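Local atomic coordinates of polyphosphate kinase (PDB entry 2O8R), a protein that probably catalyses the reversible transfer of the terminal phosphate of ATP to a growing chain of inorganic polyphosphate. Residues A[203-207]-A[309-313]. The protein carries 3 engineered substitutions. Sequence-based numbering, arbitrary orientation.
Sequences FYYYS and LPNPF
Tyr206, Tyr204 and Pro312 carry this contact, in which alternate tyrosines of a strand meet a proline-rich loop. Strand 204-208 is the central strand of a small three-stranded mixed sheet, between strands 115-118 and 192-195. Residues 203-207 belong to the middle domain, and the contact is structural packing away from the predicted active site. The loop 309-313 passes over one side of the strand and also touches helix 35-63. No hydrogen bond joins the two segments. Tyr206 reaches in among both prolines. Pro310 CD lies over one face of the Tyr206 ring, and Pro310 CG comes 3.7 Å from Tyr206 CE1. The phenol end of Tyr206 runs on to Pro312, whose CD is 3.4 Å from Tyr206 OH. Pro312 also serves Tyr204, as a CH-pi donor. Its CB sits 3.6 Å from the centroid of the Tyr204 ring, only 8° off the ring normal. Alternation along the strand turns both tyrosines toward the loop, and Tyr204 CG, anti to its carbonyl carbon (chi1 -76°), places the ring against Pro312. Within the loop, Asn311 OD1 accepts from Phe313 N at 2.8 Å, an Asx turn, with the donor above the carbonyl plane. Phe313 meets Tyr204 as an offset edge-to-face pair with planes at 89°. The Tyr204 edge points toward the Phe313 face, with Tyr204 CE2 3.5 Å from Phe313 CZ.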
ATOM      1  N   PHE A 203      28.661  -0.920 -19.253  1.00 67.46           N
ATOM      2  CA  PHE A 203      27.392  -1.449 -18.774  1.00 52.49           C
ATOM      3  C   PHE A 203      26.864  -0.752 -17.531  1.00 55.08           C
ATOM      4  O   PHE A 203      27.594  -0.061 -16.796  1.00 54.13           O
ATOM      5  CB  PHE A 203      27.517  -2.943 -18.411  1.00 66.04           C
ATOM      6  CG  PHE A 203      28.159  -3.791 -19.468  1.00 59.11           C
ATOM      7  CD1 PHE A 203      27.491  -4.076 -20.656  1.00 43.94           C
ATOM      8  CD2 PHE A 203      29.427  -4.318 -19.270  1.00 64.07           C
ATOM      9  CE1 PHE A 203      28.084  -4.864 -21.639  1.00 59.11           C
ATOM     10  CE2 PHE A 203      30.031  -5.110 -20.243  1.00 59.20           C
ATOM     11  CZ  PHE A 203      29.357  -5.384 -21.432  1.00 61.61           C
ATOM     12  N   TYR A 204      25.570  -0.958 -17.317  1.00 44.23           N
ATOM     13  CA  TYR A 204      24.957  -0.872 -16.009  1.00 48.27           C
ATOM     14  C   TYR A 204      25.081  -2.261 -15.383  1.00 53.08           C
ATOM     15  O   TYR A 204      24.973  -3.278 -16.080  1.00 50.44           O
ATOM     16  CB  TYR A 204      23.497  -0.481 -16.147  1.00 52.03           C
ATOM     17  CG  TYR A 204      23.303   0.977 -16.454  1.00 47.68           C
ATOM     18  CD1 TYR A 204      23.098   1.888 -15.429  1.00 57.55           C
ATOM     19  CD2 TYR A 204      23.308   1.446 -17.760  1.00 45.47           C
ATOM     20  CE1 TYR A 204      22.919   3.227 -15.691  1.00 41.46           C
ATOM     21  CE2 TYR A 204      23.126   2.795 -18.036  1.00 48.56           C
ATOM     22  CZ  TYR A 204      22.942   3.679 -16.986  1.00 51.39           C
ATOM     23  OH  TYR A 204      22.763   5.023 -17.211  1.00 54.28           O
ATOM     24  N   TYR A 205      25.322  -2.307 -14.075  1.00 37.53           N
ATOM     25  CA  TYR A 205      25.582  -3.569 -13.413  1.00 37.21           C
ATOM     26  C   TYR A 205      24.492  -3.903 -12.424  1.00 52.24           C
ATOM     27  O   TYR A 205      24.010  -3.021 -11.706  1.00 48.19           O
ATOM     28  CB  TYR A 205      26.938  -3.536 -12.722  1.00 47.18           C
ATOM     29  CG  TYR A 205      28.069  -3.434 -13.709  1.00 65.32           C
ATOM     30  CD1 TYR A 205      28.612  -4.578 -14.295  1.00 53.03           C
ATOM     31  CD2 TYR A 205      28.578  -2.190 -14.084  1.00 52.79           C
ATOM     32  CE1 TYR A 205      29.642  -4.485 -15.219  1.00 60.98           C
ATOM     33  CE2 TYR A 205      29.602  -2.090 -14.998  1.00 67.23           C
ATOM     34  CZ  TYR A 205      30.131  -3.237 -15.563  1.00 52.89           C
ATOM     35  OH  TYR A 205      31.152  -3.119 -16.471  1.00 72.01           O
ATOM     36  N   TYR A 206      24.088  -5.174 -12.401  1.00 39.64           N
ATOM     37  CA  TYR A 206      23.150  -5.631 -11.391  1.00 40.69           C
ATOM     38  C   TYR A 206      23.557  -6.963 -10.803  1.00 48.80           C
ATOM     39  O   TYR A 206      24.184  -7.792 -11.463  1.00 51.30           O
ATOM     40  CB  TYR A 206      21.739  -5.713 -11.964  1.00 43.94           C
ATOM     41  CG  TYR A 206      21.237  -4.391 -12.456  1.00 36.78           C
ATOM     42  CD1 TYR A 206      20.749  -3.441 -11.564  1.00 40.26           C
ATOM     43  CD2 TYR A 206      21.262  -4.078 -13.815  1.00 37.37           C
ATOM     44  CE1 TYR A 206      20.284  -2.218 -12.005  1.00 50.16           C
ATOM     45  CE2 TYR A 206      20.803  -2.850 -14.272  1.00 49.47           C
ATOM     46  CZ  TYR A 206      20.317  -1.924 -13.356  1.00 48.27           C
ATOM     47  OH  TYR A 206      19.864  -0.703 -13.784  1.00 53.11           O
ATOM     48  N   SER A 207      23.185  -7.164  -9.550  1.00 55.48           N
ATOM     49  CA  SER A 207      23.472  -8.406  -8.863  1.00 50.70           C
ATOM     50  C   SER A 207      22.227  -8.868  -8.163  1.00 50.02           C
ATOM     51  O   SER A 207      21.465  -8.037  -7.660  1.00 52.48           O
ATOM     52  CB  SER A 207      24.544  -8.178  -7.815  1.00 44.71           C
ATOM     53  OG  SER A 207      25.793  -7.971  -8.424  1.00 56.00           O
ATOM     54  N   LEU A 309      13.431  -6.050 -12.231  1.00 51.56           N
ATOM     55  CA  LEU A 309      14.723  -5.722 -12.808  1.00 45.56           C
ATOM     56  C   LEU A 309      14.593  -4.368 -13.459  1.00 43.88           C
ATOM     57  O   LEU A 309      13.745  -4.177 -14.318  1.00 54.14           O
ATOM     58  CB  LEU A 309      15.146  -6.745 -13.850  1.00 52.62           C
ATOM     59  CG  LEU A 309      16.558  -6.522 -14.388  1.00 60.85           C
ATOM     60  CD1 LEU A 309      17.580  -6.686 -13.257  1.00 44.78           C
ATOM     61  CD2 LEU A 309      16.850  -7.473 -15.546  1.00 41.16           C
ATOM     62  N   PRO A 310      15.403  -3.410 -13.014  1.00 46.82           N
ATOM     63  CA  PRO A 310      15.317  -2.066 -13.557  1.00 46.50           C
ATOM     64  C   PRO A 310      15.769  -2.010 -15.003  1.00 49.46           C
ATOM     65  O   PRO A 310      16.694  -2.727 -15.372  1.00 53.54           O
ATOM     66  CB  PRO A 310      16.295  -1.270 -12.685  1.00 44.27           C
ATOM     67  CG  PRO A 310      16.572  -2.120 -11.504  1.00 30.10           C
ATOM     68  CD  PRO A 310      16.428  -3.519 -11.965  1.00 51.35           C
ATOM     69  N   ASN A 311      15.095  -1.188 -15.806  1.00 45.47           N
ATOM     70  CA  ASN A 311      15.581  -0.798 -17.122  1.00 39.17           C
ATOM     71  C   ASN A 311      16.151   0.609 -17.036  1.00 49.78           C
ATOM     72  O   ASN A 311      15.398   1.581 -17.133  1.00 50.07           O
ATOM     73  CB  ASN A 311      14.447  -0.828 -18.141  1.00 26.81           C
ATOM     74  CG  ASN A 311      14.854  -0.291 -19.518  1.00 49.79           C
ATOM     75  OD1 ASN A 311      16.018   0.033 -19.781  1.00 61.25           O
ATOM     76  ND2 ASN A 311      13.880  -0.205 -20.408  1.00 62.52           N
ATOM     77  N   PRO A 312      17.486   0.728 -16.890  1.00 49.71           N
ATOM     78  CA  PRO A 312      18.154   2.016 -16.810  1.00 43.10           C
ATOM     79  C   PRO A 312      18.156   2.799 -18.123  1.00 55.56           C
ATOM     80  O   PRO A 312      18.744   3.873 -18.178  1.00 59.36           O
ATOM     81  CB  PRO A 312      19.584   1.638 -16.450  1.00 43.16           C
ATOM     82  CG  PRO A 312      19.760   0.315 -17.042  1.00 53.07           C
ATOM     83  CD  PRO A 312      18.456  -0.374 -16.811  1.00 59.82           C
ATOM     84  N   PHE A 313      17.520   2.283 -19.168  1.00 50.70           N
ATOM     85  CA  PHE A 313      17.376   3.064 -20.389  1.00 53.23           C
ATOM     86  C   PHE A 313      15.959   3.554 -20.593  1.00 64.16           C
ATOM     87  O   PHE A 313      15.394   3.432 -21.668  1.00 55.59           O
ATOM     88  CB  PHE A 313      17.922   2.311 -21.585  1.00 47.12           C
ATOM     89  CG  PHE A 313      19.390   2.097 -21.499  1.00 49.47           C
ATOM     90  CD1 PHE A 313      20.257   3.170 -21.607  1.00 53.08           C
ATOM     91  CD2 PHE A 313      19.909   0.845 -21.245  1.00 59.64           C
ATOM     92  CE1 PHE A 313      21.614   2.994 -21.499  1.00 33.12           C
ATOM     93  CE2 PHE A 313      21.271   0.660 -21.141  1.00 39.45           C
ATOM     94  CZ  PHE A 313      22.123   1.736 -21.265  1.00 54.53           C
TER